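Local coordinates for mandelate racemase/muconate lactonizing protein (Alicyclobacillus acidocaldarius LAA1, PDB 3QLD), which belongs to the mandelate racemase/muconate lactonizing group of the enolase superfamily, its specific function not established, and pairs an N-terminal capping domain with a TIM-barrel-like domain, at residues L11-K16 with R366-A371; P74-W79 with V375-L380; E139-L144 with A321-P326; D227-L232 with K256-L261. All coordinates share one frame; numbering follows the deposited sequence.

Interactions 1 and 2 use successive parts of the C-terminal chain, both on strand 369-376 and beyond its ends, and tie it to the N-terminal capping domain; their centres lie 27 Å apart. Interaction 1 is only partly buried and mixes a backbone bond with aromatic packing, whereas interaction 2 is apolar, with buried residues at its middle and an exposed leucine at its margin. Interactions 3 and 4 belong to the barrel domain. Interaction 3, centred about 12 Å from the chain centre, is the most polar, with backbone bonds, a water and a charged cluster. Interaction 4, at about 22 Å, packs two outer helices through aromatic faces and, like interaction 2, touches the second subunit.

Interaction 1 of 4, residues L11-K16 with R366-A371; sequences LSLPLK and RRFSTA
Phe368 reaches out to the strand of Leu11-Pro14 and sets its ring against Leu13 and Pro14. The ring and the Leu13 side chain cross at about a right angle: the branch carbon CG of Leu13 lies 3.7 Å from Phe368 CD2, and its line to the ring centroid runs 30° off the normal, an off-centre CH-pi contact. Elsewhere on the ring Pro14 comes in obliquely, its CD 3.7 Å from Phe368 CE1. CG of Phe368 stands beside its own backbone N (chi1 -64°), which directs the ring to these two residues. Nearer the backbone, Phe368 CB is 4.1 Å from Leu11 CG. Phe368 lies where helix 362-368 gives way to strand 369-376, which pairs antiparallel with strand 3-15 in the capping-domain sheet; Leu11 and Ser369 form a non-hydrogen-bonded pair, and Thr370 with Ala371, both facing Arg10, make a classic beta bulge. Ser12 N donates to Phe368 O over 2.8 Å at a fairly straight 161°, holding the residue that carries the ring beside the strand. Leu11 CD1 meets Ser369 OG at 3.6 Å, although that hydroxyl bonds to Val365 O. The methyl CG2 of Thr370 sits 3.8 Å from Ser12 CB, and a water spans Thr370 OG1 and, weakly, Leu11 O. The Ser12 hydroxyl turns to Glu28 instead.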
loop_
_atom_site.group_PDB
_atom_site.type_symbol
_atom_site.label_atom_id
_atom_site.label_comp_id
_atom_site.label_asym_id
_atom_site.label_seq_id
_atom_site.Cartn_x
_atom_site.Cartn_y
_atom_site.Cartn_z
ATOM N N LEU A 11 0.411 -19.358 -12.129
ATOM C CA LEU A 11 0.858 -19.679 -13.445
ATOM C C LEU A 11 2.234 -19.087 -13.709
ATOM O O LEU A 11 2.611 -18.030 -13.148
ATOM C CB LEU A 11 -0.133 -19.135 -14.477
ATOM C CG LEU A 11 -1.289 -20.016 -14.956
ATOM C CD1 LEU A 11 -2.094 -20.615 -13.864
ATOM C CD2 LEU A 11 -2.173 -19.263 -15.938
ATOM N N SER A 12 2.990 -19.768 -14.567
ATOM C CA SER A 12 4.220 -19.204 -15.089
ATOM C C SER A 12 4.189 -19.401 -16.609
ATOM O O SER A 12 4.241 -20.543 -17.048
ATOM C CB SER A 12 5.415 -19.916 -14.516
ATOM O OG SER A 12 6.598 -19.295 -15.029
ATOM N N LEU A 13 4.079 -18.310 -17.385
ATOM C CA LEU A 13 3.947 -18.404 -18.863
ATOM C C LEU A 13 5.241 -17.973 -19.584
ATOM O O LEU A 13 5.710 -16.849 -19.415
ATOM C CB LEU A 13 2.790 -17.530 -19.390
ATOM C CG LEU A 13 1.319 -17.932 -19.280
ATOM C CD1 LEU A 13 0.880 -17.798 -17.836
ATOM C CD2 LEU A 13 0.490 -17.012 -20.152
ATOM N N PRO A 14 5.809 -18.840 -20.420
ATOM C CA PRO A 14 6.977 -18.348 -21.139
ATOM C C PRO A 14 6.633 -17.195 -22.102
ATOM O O PRO A 14 5.611 -17.223 -22.809
ATOM C CB PRO A 14 7.451 -19.566 -21.928
ATOM C CG PRO A 14 6.966 -20.722 -21.147
ATOM C CD PRO A 14 5.597 -20.276 -20.664
ATOM N N LEU A 15 7.517 -16.194 -22.109
ATOM C CA LEU A 15 7.395 -15.035 -22.990
ATOM C C LEU A 15 8.143 -15.292 -24.300
ATOM O O LEU A 15 9.163 -15.982 -24.282
ATOM C CB LEU A 15 7.982 -13.833 -22.287
ATOM C CG LEU A 15 7.254 -13.392 -21.012
ATOM C CD1 LEU A 15 8.210 -12.600 -20.168
ATOM C CD2 LEU A 15 6.028 -12.572 -21.342
ATOM N N LYS A 16 7.656 -14.757 -25.420
ATOM C CA LYS A 16 8.366 -14.881 -26.715
ATOM C C LYS A 16 9.860 -14.447 -26.630
ATOM O O LYS A 16 10.759 -15.098 -27.204
ATOM C CB LYS A 16 7.636 -14.082 -27.803
ATOM C CG LYS A 16 6.398 -14.808 -28.441
ATOM C CD LYS A 16 6.450 -14.812 -29.993
ATOM C CE LYS A 16 5.144 -14.348 -30.665
ATOM N NZ LYS A 16 4.142 -15.413 -31.035
ATOM N N ARG A 366 -3.441 -25.687 -17.080
ATOM C CA ARG A 366 -2.840 -26.780 -16.340
ATOM C C ARG A 366 -1.342 -26.914 -16.556
ATOM O O ARG A 366 -0.592 -27.078 -15.567
ATOM C CB ARG A 366 -3.551 -28.083 -16.652
ATOM C CG ARG A 366 -4.685 -28.334 -15.714
ATOM C CD ARG A 366 -4.612 -29.815 -15.206
ATOM N NE ARG A 366 -3.965 -30.702 -16.202
ATOM C CZ ARG A 366 -3.521 -31.943 -15.980
ATOM N NH1 ARG A 366 -3.659 -32.531 -14.783
ATOM N NH2 ARG A 366 -2.946 -32.608 -16.976
ATOM N N ARG A 367 -0.888 -26.791 -17.813
ATOM C CA ARG A 367 0.554 -26.889 -18.094
ATOM C C ARG A 367 1.365 -25.780 -17.406
ATOM O O ARG A 367 2.461 -26.058 -16.896
ATOM C CB ARG A 367 0.876 -26.933 -19.600
ATOM C CG ARG A 367 2.459 -26.912 -19.961
ATOM C CD ARG A 367 3.272 -28.206 -19.508
ATOM N NE ARG A 367 4.735 -28.113 -19.764
ATOM C CZ ARG A 367 5.649 -27.540 -18.959
ATOM N NH1 ARG A 367 5.292 -26.948 -17.806
ATOM N NH2 ARG A 367 6.941 -27.542 -19.314
ATOM N N PHE A 368 0.826 -24.552 -17.399
ATOM C CA PHE A 368 1.556 -23.413 -16.905
ATOM C C PHE A 368 1.485 -23.281 -15.358
ATOM O O PHE A 368 2.173 -22.418 -14.793
ATOM C CB PHE A 368 1.032 -22.133 -17.586
ATOM C CG PHE A 368 1.253 -22.094 -19.086
ATOM C CD1 PHE A 368 2.440 -22.585 -19.645
ATOM C CD2 PHE A 368 0.319 -21.478 -19.931
ATOM C CE1 PHE A 368 2.686 -22.502 -21.024
ATOM C CE2 PHE A 368 0.534 -21.386 -21.319
ATOM C CZ PHE A 368 1.719 -21.890 -21.876
ATOM N N SER A 369 0.690 -24.139 -14.698
ATOM C CA SER A 369 0.483 -24.078 -13.231
ATOM C C SER A 369 1.696 -24.472 -12.379
ATOM O O SER A 369 2.294 -25.529 -12.544
ATOM C CB SER A 369 -0.755 -24.877 -12.820
ATOM O OG SER A 369 -1.950 -24.148 -13.111
ATOM N N THR A 370 2.109 -23.596 -11.476
ATOM C CA THR A 370 3.225 -23.953 -10.596
ATOM C C THR A 370 2.698 -24.218 -9.224
ATOM O O THR A 370 3.427 -24.734 -8.343
ATOM C CB THR A 370 4.276 -22.862 -10.464
ATOM O OG1 THR A 370 3.673 -21.692 -9.934
ATOM C CG2 THR A 370 4.935 -22.577 -11.789
ATOM N N ALA A 371 1.445 -23.854 -9.019
ATOM C CA ALA A 371 0.748 -24.128 -7.752
ATOM C C ALA A 371 -0.760 -24.033 -7.965
ATOM O O ALA A 371 -1.268 -23.274 -8.863
ATOM C CB ALA A 371 1.206 -23.157 -6.633
HETATM O O HOH W 1 4.442 -19.018 -10.925
#

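Interaction 2 of 4, residues P74-W79 with V375-L380; sequences PRFARW and VDLRTL
Ala77 is where the helix comes nearest to the chain at Leu377 and Leu380, its CB pointing toward them. The methyl is met by Leu377 O at 3.4 Å from Ala77 CB, by Leu380 CD2 at 3.7 Å from it, and by Leu377 CD2 at 4.0 Å. The small side chain lets the backbones approach to 5.2 Å between the CA atoms of Ala77 and Leu377. Leu377 holds CG beside its backbone N (chi1 -76°), and its two methyls divide the work: CD2 goes to Ala77, while CD1 stays 4.4 Å from Phe76 CE1, a looser touch. Phe76 also packs on Ile111 and Val115 of helix 105-123. On the solvent side stands Leu380, the exposed residue at the margin; its longer contact is with Pro74, CD2 to Pro74 CA 4.0 Å, and no hydrogen bond crosses between the two segments. Arg81 NE bonds to Arg378 O, and Arg75 makes a salt bridge to Glu53 of the second subunit. The bend begins with an Asx turn, Asp376 OD1 accepting from Arg378 N at 2.9 Å, and a bond from Leu380 N to Asp376 O brings the second leucine round, at the end of strand 369-376, where the chain meets helix 61-80 of the capping domain.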
loop_
_atom_site.group_PDB
_atom_site.type_symbol
_atom_site.label_atom_id
_atom_site.label_comp_id
_atom_site.label_asym_id
_atom_site.label_seq_id
_atom_site.Cartn_x
_atom_site.Cartn_y
_atom_site.Cartn_z
ATOM N N PRO A 74 -11.150 -16.533 2.561
ATOM C CA PRO A 74 -11.966 -16.822 3.749
ATOM C C PRO A 74 -13.031 -15.784 4.014
ATOM O O PRO A 74 -14.174 -16.123 4.389
ATOM C CB PRO A 74 -10.931 -16.864 4.870
ATOM C CG PRO A 74 -9.741 -17.461 4.159
ATOM C CD PRO A 74 -9.711 -16.594 2.899
ATOM N N ARG A 75 -12.712 -14.531 3.770
ATOM C CA ARG A 75 -13.660 -13.453 4.011
ATOM C C ARG A 75 -14.803 -13.541 3.046
ATOM O O ARG A 75 -15.952 -13.195 3.421
ATOM C CB ARG A 75 -13.007 -12.078 3.897
ATOM C CG ARG A 75 -12.299 -11.628 5.213
ATOM C CD ARG A 75 -11.582 -10.327 4.844
ATOM N NE ARG A 75 -10.994 -9.721 6.018
ATOM C CZ ARG A 75 -9.864 -10.114 6.605
ATOM N NH1 ARG A 75 -9.192 -11.168 6.141
ATOM N NH2 ARG A 75 -9.433 -9.447 7.702
ATOM N N PHE A 76 -14.491 -13.929 1.803
ATOM C CA PHE A 76 -15.482 -14.055 0.728
ATOM C C PHE A 76 -16.429 -15.245 1.009
ATOM O O PHE A 76 -17.625 -15.106 0.834
ATOM C CB PHE A 76 -14.753 -14.155 -0.617
ATOM C CG PHE A 76 -15.631 -14.454 -1.790
ATOM C CD1 PHE A 76 -15.347 -15.573 -2.616
ATOM C CD2 PHE A 76 -16.715 -13.635 -2.112
ATOM C CE1 PHE A 76 -16.102 -15.862 -3.695
ATOM C CE2 PHE A 76 -17.537 -13.950 -3.192
ATOM C CZ PHE A 76 -17.220 -15.048 -4.014
ATOM N N ALA A 77 -15.898 -16.381 1.461
ATOM C CA ALA A 77 -16.709 -17.529 1.909
ATOM C C ALA A 77 -17.651 -17.137 3.027
ATOM O O ALA A 77 -18.810 -17.525 3.031
ATOM C CB ALA A 77 -15.810 -18.652 2.395
ATOM N N ARG A 78 -17.159 -16.355 3.983
ATOM C CA ARG A 78 -18.006 -15.948 5.101
ATOM C C ARG A 78 -19.191 -15.147 4.554
ATOM O O ARG A 78 -20.344 -15.389 4.958
ATOM C CB ARG A 78 -17.205 -15.158 6.157
ATOM C CG ARG A 78 -17.992 -14.746 7.441
ATOM C CD ARG A 78 -17.076 -13.964 8.456
ATOM N NE ARG A 78 -16.887 -12.556 8.046
ATOM C CZ ARG A 78 -15.719 -11.885 8.065
ATOM N NH1 ARG A 78 -14.599 -12.481 8.466
ATOM N NH2 ARG A 78 -15.665 -10.612 7.669
ATOM N N TRP A 79 -18.924 -14.251 3.604
ATOM C CA TRP A 79 -19.951 -13.387 3.028
ATOM C C TRP A 79 -20.978 -14.188 2.211
ATOM O O TRP A 79 -22.165 -13.845 2.222
ATOM C CB TRP A 79 -19.294 -12.303 2.181
ATOM C CG TRP A 79 -20.182 -11.325 1.415
ATOM C CD1 TRP A 79 -20.720 -10.169 1.903
ATOM C CD2 TRP A 79 -20.550 -11.372 0.010
ATOM N NE1 TRP A 79 -21.425 -9.516 0.925
ATOM C CE2 TRP A 79 -21.321 -10.205 -0.257
ATOM C CE3 TRP A 79 -20.266 -12.250 -1.045
ATOM C CZ2 TRP A 79 -21.873 -9.926 -1.510
ATOM C CZ3 TRP A 79 -20.807 -11.981 -2.312
ATOM C CH2 TRP A 79 -21.605 -10.786 -2.536
ATOM N N VAL A 375 -10.655 -24.593 -2.558
ATOM C CA VAL A 375 -11.343 -24.591 -1.291
ATOM C C VAL A 375 -12.848 -24.747 -1.443
ATOM O O VAL A 375 -13.479 -24.113 -2.316
ATOM C CB VAL A 375 -10.982 -23.327 -0.480
ATOM C CG1 VAL A 375 -11.674 -22.067 -1.013
ATOM C CG2 VAL A 375 -11.216 -23.539 1.024
ATOM N N ASP A 376 -13.403 -25.619 -0.598
ATOM C CA ASP A 376 -14.839 -25.750 -0.438
ATOM C C ASP A 376 -15.292 -24.446 0.201
ATOM O O ASP A 376 -14.868 -24.105 1.312
ATOM C CB ASP A 376 -15.161 -26.950 0.461
ATOM C CG ASP A 376 -16.624 -27.273 0.506
ATOM O OD1 ASP A 376 -17.482 -26.344 0.635
ATOM O OD2 ASP A 376 -16.933 -28.484 0.393
ATOM N N LEU A 377 -16.151 -23.713 -0.497
ATOM C CA LEU A 377 -16.538 -22.401 -0.005
ATOM C C LEU A 377 -17.492 -22.488 1.163
ATOM O O LEU A 377 -17.521 -21.571 1.961
ATOM C CB LEU A 377 -17.070 -21.510 -1.116
ATOM C CG LEU A 377 -16.026 -20.905 -2.057
ATOM C CD1 LEU A 377 -16.771 -20.215 -3.217
ATOM C CD2 LEU A 377 -15.096 -19.893 -1.309
ATOM N N ARG A 378 -18.250 -23.597 1.270
ATOM C CA ARG A 378 -19.232 -23.773 2.386
ATOM C C ARG A 378 -18.618 -24.187 3.737
ATOM O O ARG A 378 -19.070 -23.732 4.802
ATOM C CB ARG A 378 -20.421 -24.691 2.007
ATOM C CG ARG A 378 -20.851 -24.649 0.500
ATOM C CD ARG A 378 -21.627 -23.369 0.005
ATOM N NE ARG A 378 -22.867 -23.123 0.763
ATOM C CZ ARG A 378 -22.955 -22.281 1.800
ATOM N NH1 ARG A 378 -24.103 -22.133 2.456
ATOM N NH2 ARG A 378 -21.887 -21.585 2.190
ATOM N N THR A 379 -17.581 -25.021 3.684
ATOM C CA THR A 379 -16.859 -25.457 4.871
ATOM C C THR A 379 -15.627 -24.596 5.174
ATOM O O THR A 379 -15.516 -24.065 6.269
ATOM C CB THR A 379 -16.493 -26.961 4.803
ATOM O OG1 THR A 379 -15.605 -27.212 3.708
ATOM C CG2 THR A 379 -17.762 -27.815 4.638
ATOM N N LEU A 380 -14.744 -24.437 4.185
ATOM C CA LEU A 380 -13.435 -23.762 4.282
ATOM C C LEU A 380 -12.207 -24.710 4.370
ATOM O O LEU A 380 -11.118 -24.303 4.792
ATOM C CB LEU A 380 -13.406 -22.615 5.331
ATOM C CG LEU A 380 -13.980 -21.283 4.826
ATOM C CD1 LEU A 380 -14.219 -20.267 5.966
ATOM C CD2 LEU A 380 -13.072 -20.685 3.736
#

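Interaction 3 of 4, residues E139-L144 with A321-P326; sequences EVSATL and ATDLGP
The flat carboxylate of Asp323 stands across from Ser141 and Thr143, its OD1 3.6 Å from Ser141 CB and its OD2 4.1 Å from Thr143 OG1. Each oxygen also takes an outside cation, Arg167 at OD1 and Lys169 at OD2, so the group is gripped at both ends. A water joins the three side chains: it donates to Asp323 OD1 and is also hydrogen-bonded to the hydroxyls of Ser141 and Thr143. Ser141 holds OG trans to its backbone N (chi1 178°), which turns the hydroxyl to this water. The peptide carbonyls are the other flat groups. Thr322 N meets Glu139 O at 2.9 Å within the carbonyl plane, and Ser141 N meets Thr322 O at 2.6 Å, N-H...O 170°. Glu139, Val140 and Ser141 follow Ala321, Thr322 and Asp323 in the same direction, a single parallel bridge. Since strand 137-144 is the first of the barrel and 321-323 follows strand 293-296 and helix 303-313, the bridge is consistent with the closing seam of the (beta/alpha)-barrel. Thr322 OG1 accepts from Leu324 N in an ST turn and also bonds to Val296 O of strand 293-296, tying the seam to its other neighbour. Elsewhere, Val140 CG1 lies 3.8 Å from Gly325 CA. Two backbone bonds thus set the register of the seam, while the two cations and the water fix how the Asp323 carboxylate is turned; by contrast, the carbonyl Leu324 O is buried here with no partner in the model.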
loop_
_atom_site.group_PDB
_atom_site.type_symbol
_atom_site.label_atom_id
_atom_site.label_comp_id
_atom_site.label_asym_id
_atom_site.label_seq_id
_atom_site.Cartn_x
_atom_site.Cartn_y
_atom_site.Cartn_z
ATOM N N GLU A 139 -9.224 1.148 -30.236
ATOM C CA GLU A 139 -7.954 1.245 -30.919
ATOM C C GLU A 139 -6.818 0.939 -29.947
ATOM O O GLU A 139 -6.990 1.151 -28.761
ATOM C CB GLU A 139 -7.675 2.635 -31.410
ATOM C CG GLU A 139 -8.813 3.401 -32.046
ATOM C CD GLU A 139 -8.309 4.781 -32.473
ATOM O OE1 GLU A 139 -8.088 5.653 -31.585
ATOM O OE2 GLU A 139 -8.106 4.974 -33.683
ATOM N N VAL A 140 -5.654 0.558 -30.474
ATOM C CA VAL A 140 -4.587 -0.084 -29.696
ATOM C C VAL A 140 -3.327 0.747 -29.918
ATOM O O VAL A 140 -3.085 1.146 -31.048
ATOM C CB VAL A 140 -4.353 -1.547 -30.197
ATOM C CG1 VAL A 140 -3.146 -2.133 -29.488
ATOM C CG2 VAL A 140 -5.597 -2.403 -29.983
ATOM N N SER A 141 -2.559 1.041 -28.855
ATOM C CA SER A 141 -1.252 1.736 -28.946
ATOM C C SER A 141 -0.045 0.810 -28.903
ATOM O O SER A 141 -0.130 -0.265 -28.338
ATOM C CB SER A 141 -1.162 2.706 -27.707
ATOM O OG SER A 141 0.087 3.442 -27.630
ATOM N N ALA A 142 1.105 1.263 -29.392
ATOM C CA ALA A 142 2.353 0.559 -29.223
ATOM C C ALA A 142 3.390 1.332 -28.380
ATOM O O ALA A 142 3.691 2.508 -28.640
ATOM C CB ALA A 142 2.983 0.213 -30.652
ATOM N N THR A 143 3.954 0.665 -27.367
ATOM C CA THR A 143 5.018 1.260 -26.547
ATOM C C THR A 143 6.386 0.962 -27.122
ATOM O O THR A 143 6.702 -0.197 -27.427
ATOM C CB THR A 143 4.946 0.712 -25.114
ATOM O OG1 THR A 143 3.599 0.874 -24.665
ATOM C CG2 THR A 143 5.930 1.463 -24.182
ATOM N N LEU A 144 7.185 2.003 -27.316
ATOM C CA LEU A 144 8.523 1.855 -27.889
ATOM C C LEU A 144 9.568 2.239 -26.844
ATOM O O LEU A 144 9.474 3.339 -26.224
ATOM C CB LEU A 144 8.691 2.702 -29.157
ATOM C CG LEU A 144 7.628 2.713 -30.273
ATOM C CD1 LEU A 144 8.143 3.528 -31.386
ATOM C CD2 LEU A 144 7.261 1.294 -30.765
ATOM N N ALA A 321 -6.717 5.328 -26.943
ATOM C CA ALA A 321 -6.323 3.985 -27.313
ATOM C C ALA A 321 -5.852 3.249 -26.077
ATOM O O ALA A 321 -5.294 3.870 -25.134
ATOM C CB ALA A 321 -5.153 4.044 -28.307
ATOM N N THR A 322 -6.050 1.927 -26.122
ATOM C CA THR A 322 -5.533 0.994 -25.106
ATOM C C THR A 322 -4.124 0.511 -25.377
ATOM O O THR A 322 -3.657 0.472 -26.537
ATOM C CB THR A 322 -6.551 -0.169 -24.820
ATOM O OG1 THR A 322 -6.048 -1.009 -23.746
ATOM C CG2 THR A 322 -6.799 -1.053 -26.123
ATOM N N ASP A 323 -3.363 0.236 -24.303
ATOM C CA ASP A 323 -2.104 -0.446 -24.451
ATOM C C ASP A 323 -2.290 -1.991 -24.617
ATOM O O ASP A 323 -1.314 -2.687 -24.728
ATOM C CB ASP A 323 -1.190 -0.200 -23.223
ATOM C CG ASP A 323 -0.430 1.151 -23.273
ATOM O OD1 ASP A 323 -0.542 1.918 -24.267
ATOM O OD2 ASP A 323 0.306 1.432 -22.289
ATOM N N LEU A 324 -3.512 -2.505 -24.506
ATOM C CA LEU A 324 -3.753 -3.960 -24.471
ATOM C C LEU A 324 -3.801 -4.397 -25.919
ATOM O O LEU A 324 -4.741 -4.055 -26.595
ATOM C CB LEU A 324 -5.104 -4.272 -23.822
ATOM C CG LEU A 324 -5.195 -3.966 -22.301
ATOM C CD1 LEU A 324 -6.614 -4.110 -21.821
ATOM C CD2 LEU A 324 -4.291 -4.943 -21.521
ATOM N N GLY A 325 -2.754 -5.082 -26.374
ATOM C CA GLY A 325 -2.590 -5.481 -27.751
ATOM C C GLY A 325 -2.814 -6.971 -27.926
ATOM O O GLY A 325 -3.215 -7.663 -26.997
ATOM N N PRO A 326 -2.568 -7.474 -29.122
ATOM C CA PRO A 326 -2.848 -8.913 -29.353
ATOM C C PRO A 326 -1.979 -9.845 -28.510
ATOM O O PRO A 326 -0.789 -9.528 -28.253
ATOM C CB PRO A 326 -2.518 -9.092 -30.841
ATOM C CG PRO A 326 -2.683 -7.709 -31.439
ATOM C CD PRO A 326 -2.068 -6.810 -30.337
HETATM O O HOH W 2 1.397 1.893 -25.867
#

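Interaction 4 of 4, residues D227-L232 with K256-L261; sequences DDWFDL and KLTARL
Trp229 presents one indole face to Leu257, whose CD2 methyl sits 3.6 Å from the centroid of the five-membered ring and 12° off its normal, a CH-pi contact over the face. At the six-membered ring's far end, Thr258 OG1 is 3.5 Å from Trp229 CZ3, the two side chains crossing at about a right angle. Leu261 serves both aromatics with its two branches: CD1 is 3.6 Å from Trp229 CB, and CD2 lies over a face of Phe230, 4.0 Å from its centroid. CG beside the backbone N (chi1 -77°) and chi2 172° together direct CD1 to Trp229 and CD2 to Phe230. These contacts join helices 229-238 and 252-261, successive outer helices of the TIM-barrel domain, separated by strand 243-245; Thr258 and Leu232 both also touch Leu245 of that strand. One shell further out, the Thr258 hydroxyl bonds to Glu254 O in its own helix. Asp228 is the N-cap of helix 229-238: its OD2 accepts from Asp231 N at 2.7 Å, with a weak bond from Phe230 N, which pins the turn carrying the two aromatic residues. Across the subunit interface, Arg253 of the second subunit makes a cation-pi contact with Trp229, and Leu257 of that subunit packs on it too.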
loop_
_atom_site.group_PDB
_atom_site.type_symbol
_atom_site.label_atom_id
_atom_site.label_comp_id
_atom_site.label_asym_id
_atom_site.label_seq_id
_atom_site.Cartn_x
_atom_site.Cartn_y
_atom_site.Cartn_z
ATOM N N ASP A 227 6.801 11.328 -5.087
ATOM C CA ASP A 227 7.416 12.113 -3.955
ATOM C C ASP A 227 6.642 13.275 -3.337
ATOM O O ASP A 227 6.788 13.531 -2.123
ATOM C CB ASP A 227 8.790 12.702 -4.350
ATOM C CG ASP A 227 9.935 11.710 -4.154
ATOM O OD1 ASP A 227 9.712 10.678 -3.485
ATOM O OD2 ASP A 227 11.051 11.975 -4.677
ATOM N N ASP A 228 5.848 13.992 -4.140
ATOM C CA ASP A 228 5.168 15.177 -3.633
ATOM C C ASP A 228 4.125 15.740 -4.630
ATOM O O ASP A 228 4.340 15.948 -5.838
ATOM C CB ASP A 228 6.212 16.099 -2.897
ATOM C CG ASP A 228 5.956 17.608 -2.965
ATOM O OD1 ASP A 228 6.762 18.309 -2.285
ATOM O OD2 ASP A 228 5.016 18.113 -3.615
ATOM N N TRP A 229 2.931 15.788 -4.079
ATOM C CA TRP A 229 1.748 16.133 -4.779
ATOM C C TRP A 229 1.808 17.578 -5.254
ATOM O O TRP A 229 1.303 17.912 -6.335
ATOM C CB TRP A 229 0.573 15.950 -3.834
ATOM C CG TRP A 229 0.087 14.547 -3.705
ATOM C CD1 TRP A 229 0.164 13.740 -2.590
ATOM C CD2 TRP A 229 -0.534 13.758 -4.729
ATOM N NE1 TRP A 229 -0.404 12.502 -2.862
ATOM C CE2 TRP A 229 -0.839 12.490 -4.162
ATOM C CE3 TRP A 229 -0.878 14.008 -6.075
ATOM C CZ2 TRP A 229 -1.470 11.470 -4.893
ATOM C CZ3 TRP A 229 -1.547 12.999 -6.796
ATOM C CH2 TRP A 229 -1.818 11.746 -6.207
ATOM N N PHE A 230 2.457 18.443 -4.462
ATOM C CA PHE A 230 2.515 19.830 -4.856
ATOM C C PHE A 230 3.494 20.098 -5.959
ATOM O O PHE A 230 3.226 20.976 -6.767
ATOM C CB PHE A 230 2.693 20.773 -3.660
ATOM C CG PHE A 230 1.375 21.233 -3.149
ATOM C CD1 PHE A 230 0.826 20.674 -2.018
ATOM C CD2 PHE A 230 0.603 22.126 -3.911
ATOM C CE1 PHE A 230 -0.438 21.068 -1.589
ATOM C CE2 PHE A 230 -0.644 22.539 -3.503
ATOM C CZ PHE A 230 -1.176 22.008 -2.330
ATOM N N ASP A 231 4.582 19.313 -6.026
ATOM C CA ASP A 231 5.525 19.388 -7.163
ATOM C C ASP A 231 4.784 19.009 -8.431
ATOM O O ASP A 231 4.987 19.619 -9.485
ATOM C CB ASP A 231 6.748 18.424 -6.974
ATOM C CG ASP A 231 7.767 18.952 -5.850
ATOM O OD1 ASP A 231 7.637 20.095 -5.399
ATOM O OD2 ASP A 231 8.708 18.233 -5.496
ATOM N N LEU A 232 3.961 17.977 -8.341
ATOM C CA LEU A 232 3.170 17.560 -9.491
ATOM C C LEU A 232 2.147 18.654 -9.956
ATOM O O LEU A 232 1.952 18.936 -11.164
ATOM C CB LEU A 232 2.512 16.245 -9.201
ATOM C CG LEU A 232 1.933 15.613 -10.481
ATOM C CD1 LEU A 232 3.089 15.311 -11.526
ATOM C CD2 LEU A 232 1.237 14.347 -10.088
ATOM N N LYS A 256 -9.682 11.821 -6.671
ATOM C CA LYS A 256 -10.273 13.098 -6.151
ATOM C C LYS A 256 -9.242 14.170 -5.803
ATOM O O LYS A 256 -9.411 15.362 -6.156
ATOM C CB LYS A 256 -11.271 12.872 -4.972
ATOM C CG LYS A 256 -12.583 12.309 -5.458
ATOM C CD LYS A 256 -13.572 11.991 -4.267
ATOM C CE LYS A 256 -14.860 11.377 -4.848
ATOM N NZ LYS A 256 -15.982 11.200 -3.855
ATOM N N LEU A 257 -8.169 13.744 -5.140
ATOM C CA LEU A 257 -7.108 14.648 -4.728
ATOM C C LEU A 257 -6.359 15.154 -5.995
ATOM O O LEU A 257 -6.039 16.353 -6.121
ATOM C CB LEU A 257 -6.130 13.923 -3.772
ATOM C CG LEU A 257 -4.848 14.732 -3.471
ATOM C CD1 LEU A 257 -5.162 16.082 -2.709
ATOM C CD2 LEU A 257 -3.802 13.921 -2.747
ATOM N N THR A 258 -6.051 14.230 -6.913
ATOM C CA THR A 258 -5.428 14.617 -8.215
ATOM C C THR A 258 -6.164 15.735 -8.911
ATOM O O THR A 258 -5.566 16.760 -9.286
ATOM C CB THR A 258 -5.341 13.405 -9.161
ATOM O OG1 THR A 258 -4.467 12.470 -8.567
ATOM C CG2 THR A 258 -4.735 13.807 -10.506
ATOM N N ALA A 259 -7.475 15.534 -9.027
ATOM C CA ALA A 259 -8.366 16.479 -9.677
ATOM C C ALA A 259 -8.425 17.796 -8.898
ATOM O O ALA A 259 -8.443 18.859 -9.495
ATOM C CB ALA A 259 -9.743 15.860 -9.817
ATOM N N ARG A 260 -8.419 17.726 -7.565
ATOM C CA ARG A 260 -8.507 18.908 -6.729
ATOM C C ARG A 260 -7.236 19.763 -6.868
ATOM O O ARG A 260 -7.305 21.011 -6.904
ATOM C CB ARG A 260 -8.794 18.519 -5.262
ATOM C CG ARG A 260 -8.977 19.695 -4.311
ATOM C CD ARG A 260 -10.313 20.403 -4.486
ATOM N NE ARG A 260 -10.405 21.519 -3.555
ATOM C CZ ARG A 260 -11.157 21.529 -2.437
ATOM N NH1 ARG A 260 -11.913 20.486 -2.112
ATOM N NH2 ARG A 260 -11.176 22.609 -1.646
ATOM N N LEU A 261 -6.089 19.075 -7.023
ATOM C CA LEU A 261 -4.795 19.722 -7.116
ATOM C C LEU A 261 -4.505 20.227 -8.521
ATOM O O LEU A 261 -3.630 21.055 -8.672
ATOM C CB LEU A 261 -3.680 18.760 -6.699
ATOM C CG LEU A 261 -3.504 18.522 -5.207
ATOM C CD1 LEU A 261 -2.500 17.400 -5.082
ATOM C CD2 LEU A 261 -3.096 19.781 -4.403
#